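Local structure of MIP07328p (Drosophila melanogaster, 6FKK) at residues His384-Ile389 and Ser408-Gly413. The protein probably acts as a chemorepellent axon guidance cue that binds semaphorin receptors, this chain being the extracellular part with its sema domain. Numbering follows the deposited sequence.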
ATOM      1  N   HIS A 384       4.644 -11.302 -16.183  1.00 64.56           N
ATOM      2  CA  HIS A 384       3.712 -10.812 -15.179  1.00 58.73           C
ATOM      3  C   HIS A 384       4.385  -9.728 -14.353  1.00 60.81           C
ATOM      4  O   HIS A 384       5.613  -9.672 -14.242  1.00 53.80           O
ATOM      5  CB  HIS A 384       3.204 -11.944 -14.274  1.00 49.90           C
ATOM      6  CG  HIS A 384       4.286 -12.656 -13.524  1.00 55.88           C
ATOM      7  ND1 HIS A 384       4.715 -13.922 -13.861  1.00 67.35           N
ATOM      8  CD2 HIS A 384       5.020 -12.286 -12.448  1.00 62.23           C
ATOM      9  CE1 HIS A 384       5.668 -14.299 -13.028  1.00 71.21           C
ATOM     10  NE2 HIS A 384       5.873 -13.323 -12.161  1.00 59.68           N
ATOM     11  N   ARG A 385       3.559  -8.862 -13.773  1.00 49.97           N
ATOM     12  CA  ARG A 385       4.019  -7.781 -12.914  1.00 48.36           C
ATOM     13  C   ARG A 385       3.444  -7.958 -11.515  1.00 45.22           C
ATOM     14  O   ARG A 385       2.350  -8.505 -11.345  1.00 58.51           O
ATOM     15  CB  ARG A 385       3.605  -6.411 -13.467  1.00 60.70           C
ATOM     16  CG  ARG A 385       4.120  -6.100 -14.865  1.00 71.48           C
ATOM     17  CD  ARG A 385       3.479  -4.828 -15.412  1.00 74.27           C
ATOM     18  NE  ARG A 385       4.048  -4.423 -16.697  1.00 76.90           N
ATOM     19  CZ  ARG A 385       5.016  -3.523 -16.833  1.00 95.90           C
ATOM     20  NH1 ARG A 385       5.527  -2.931 -15.763  1.00103.72           N
ATOM     21  NH2 ARG A 385       5.474  -3.212 -18.038  1.00 95.59           N
ATOM     22  N   LEU A 386       4.183  -7.486 -10.515  1.00 48.11           N
ATOM     23  CA  LEU A 386       3.694  -7.503  -9.144  1.00 37.49           C
ATOM     24  C   LEU A 386       2.658  -6.408  -8.936  1.00 36.43           C
ATOM     25  O   LEU A 386       2.758  -5.317  -9.506  1.00 37.53           O
ATOM     26  CB  LEU A 386       4.846  -7.325  -8.158  1.00 42.11           C
ATOM     27  CG  LEU A 386       5.940  -8.397  -8.147  1.00 43.63           C
ATOM     28  CD1 LEU A 386       6.976  -8.078  -7.082  1.00 34.27           C
ATOM     29  CD2 LEU A 386       5.362  -9.789  -7.931  1.00 46.60           C
ATOM     30  N   THR A 387       1.651  -6.705  -8.105  1.00 41.36           N
ATOM     31  CA  THR A 387       0.513  -5.799  -7.943  1.00 37.88           C
ATOM     32  C   THR A 387       0.136  -5.546  -6.488  1.00 36.50           C
ATOM     33  O   THR A 387      -0.377  -4.467  -6.169  1.00 51.35           O
ATOM     34  CB  THR A 387      -0.710  -6.341  -8.697  1.00 43.08           C
ATOM     35  OG1 THR A 387      -1.037  -7.650  -8.213  1.00 51.21           O
ATOM     36  CG2 THR A 387      -0.438  -6.406 -10.196  1.00 46.88           C
ATOM     37  N   ALA A 388       0.373  -6.505  -5.594  1.00 34.36           N
ATOM     38  CA  ALA A 388      -0.063  -6.405  -4.207  1.00 41.57           C
ATOM     39  C   ALA A 388       1.097  -6.721  -3.271  1.00 33.38           C
ATOM     40  O   ALA A 388       2.134  -7.248  -3.681  1.00 34.54           O
ATOM     41  CB  ALA A 388      -1.246  -7.342  -3.924  1.00 66.51           C
ATOM     42  N   ILE A 389       0.906  -6.402  -1.991  1.00 41.22           N
ATOM     43  CA  ILE A 389       1.956  -6.554  -0.990  1.00 38.85           C
ATOM     44  C   ILE A 389       1.303  -6.789   0.366  1.00 38.79           C
ATOM     45  O   ILE A 389       0.247  -6.227   0.669  1.00 48.83           O
ATOM     46  CB  ILE A 389       2.880  -5.316  -0.973  1.00 41.72           C
ATOM     47  CG1 ILE A 389       4.021  -5.488   0.034  1.00 48.88           C
ATOM     48  CG2 ILE A 389       2.079  -4.058  -0.686  1.00 60.74           C
ATOM     49  CD1 ILE A 389       5.176  -6.305  -0.491  1.00 38.43           C
ATOM     50  N   SER A 408       3.644 -11.137  -1.951  1.00 55.43           N
ATOM     51  CA  SER A 408       3.435 -10.267  -3.096  1.00 48.50           C
ATOM     52  C   SER A 408       2.583 -10.985  -4.132  1.00 50.91           C
ATOM     53  O   SER A 408       2.795 -12.170  -4.406  1.00 54.54           O
ATOM     54  CB  SER A 408       4.768  -9.831  -3.714  1.00 42.12           C
ATOM     55  OG  SER A 408       4.568  -8.878  -4.741  1.00 59.66           O
ATOM     56  N   GLY A 409       1.620 -10.264  -4.700  1.00 36.10           N
ATOM     57  CA  GLY A 409       0.763 -10.824  -5.725  1.00 37.44           C
ATOM     58  C   GLY A 409       1.035 -10.254  -7.103  1.00 46.18           C
ATOM     59  O   GLY A 409       1.675  -9.205  -7.230  1.00 48.83           O
ATOM     60  N   THR A 410       0.552 -10.929  -8.142  1.00 53.76           N
ATOM     61  CA  THR A 410       0.787 -10.528  -9.520  1.00 44.25           C
ATOM     62  C   THR A 410      -0.538 -10.292 -10.236  1.00 51.47           C
ATOM     63  O   THR A 410      -1.610 -10.677  -9.761  1.00 56.74           O
ATOM     64  CB  THR A 410       1.600 -11.589 -10.276  1.00 48.70           C
ATOM     65  OG1 THR A 410       0.788 -12.750 -10.498  1.00 42.07           O
ATOM     66  CG2 THR A 410       2.827 -11.990  -9.476  1.00 51.82           C
ATOM     67  N   ASP A 411      -0.449  -9.643 -11.401  1.00 51.59           N
ATOM     68  CA  ASP A 411      -1.591  -9.567 -12.304  1.00 56.50           C
ATOM     69  C   ASP A 411      -1.898 -10.910 -12.950  1.00 60.19           C
ATOM     70  O   ASP A 411      -2.951 -11.056 -13.581  1.00 76.18           O
ATOM     71  CB  ASP A 411      -1.347  -8.504 -13.381  1.00 53.26           C
ATOM     72  CG  ASP A 411      -0.069  -8.746 -14.171  1.00 60.11           C
ATOM     73  OD1 ASP A 411       0.597  -9.779 -13.949  1.00 82.78           O
ATOM     74  OD2 ASP A 411       0.272  -7.895 -15.020  1.00 71.08           O
ATOM     75  N   ASP A 412      -0.996 -11.882 -12.807  1.00 64.17           N
ATOM     76  CA  ASP A 412      -1.213 -13.235 -13.299  1.00 66.58           C
ATOM     77  C   ASP A 412      -2.102 -14.040 -12.357  1.00 71.85           C
ATOM     78  O   ASP A 412      -2.794 -14.963 -12.798  1.00 74.70           O
ATOM     79  CB  ASP A 412       0.143 -13.925 -13.485  1.00 78.60           C
ATOM     80  CG  ASP A 412       0.068 -15.169 -14.347  1.00110.46           C
ATOM     81  OD1 ASP A 412      -1.041 -15.558 -14.758  1.00127.81           O
ATOM     82  OD2 ASP A 412       1.132 -15.759 -14.623  1.00123.85           O
ATOM     83  N   GLY A 413      -2.116 -13.693 -11.073  1.00 55.77           N
ATOM     84  CA  GLY A 413      -2.813 -14.466 -10.069  1.00 54.29           C
ATOM     85  C   GLY A 413      -1.919 -15.290  -9.168  1.00 58.07           C
ATOM     86  O   GLY A 413      -2.433 -16.120  -8.407  1.00 57.68           O
TER
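Leu-386 and Thr-410 form an antiparallel non-hydrogen-bonded pair, their CA atoms 4.2 Å apart, where strands 386-389 and 408-410 run at 147° to each other. On one side of this pair, Asp-411 N donates to Arg-385 O at 3.0 Å. On the other, Thr-387 and Ala-388 both face Gly-409 in a classic beta bulge: Gly-409 O accepts from Thr-387 N and, weakly, from Ala-388 N (3.4 Å).

Asp-411 adds a side-chain bond to the same residue that its backbone grips. Its CG sits between the backbone N and carbonyl carbon (chi1 56°), which turns OD1 back to Arg-385 N at 3.1 Å; the amide meets OD1 from above the carboxylate plane, 43° out of it. With an alanine in its place, the Arg-385 amide would probably lose this acceptor, and Asp-411 N to Arg-385 O would be the remaining hydrogen bond between the two positions. At the bulge, Ala-388 O takes two donors, Gly-409 N and Ser-408 OG, the hydroxyl at 3.1 Å and almost in line with the carbonyl. Leu-386 CD2 packs against that hydroxyl oxygen and, at 3.7 Å, against Thr-410 CG2, which also touches His-384 CD2.

The contact joins two strands of a beta hairpin in a four-stranded antiparallel sheet, consistent with a blade of the sema beta-propeller. Leu-386 reaches Val-288 and Val-301 of strands 282-290 and 298-305, while Thr-387 OG1 bonds to Ile-450 O and Ser-408 is joined to Thr-416 on strand 414-423 by backbone hydrogen bonding.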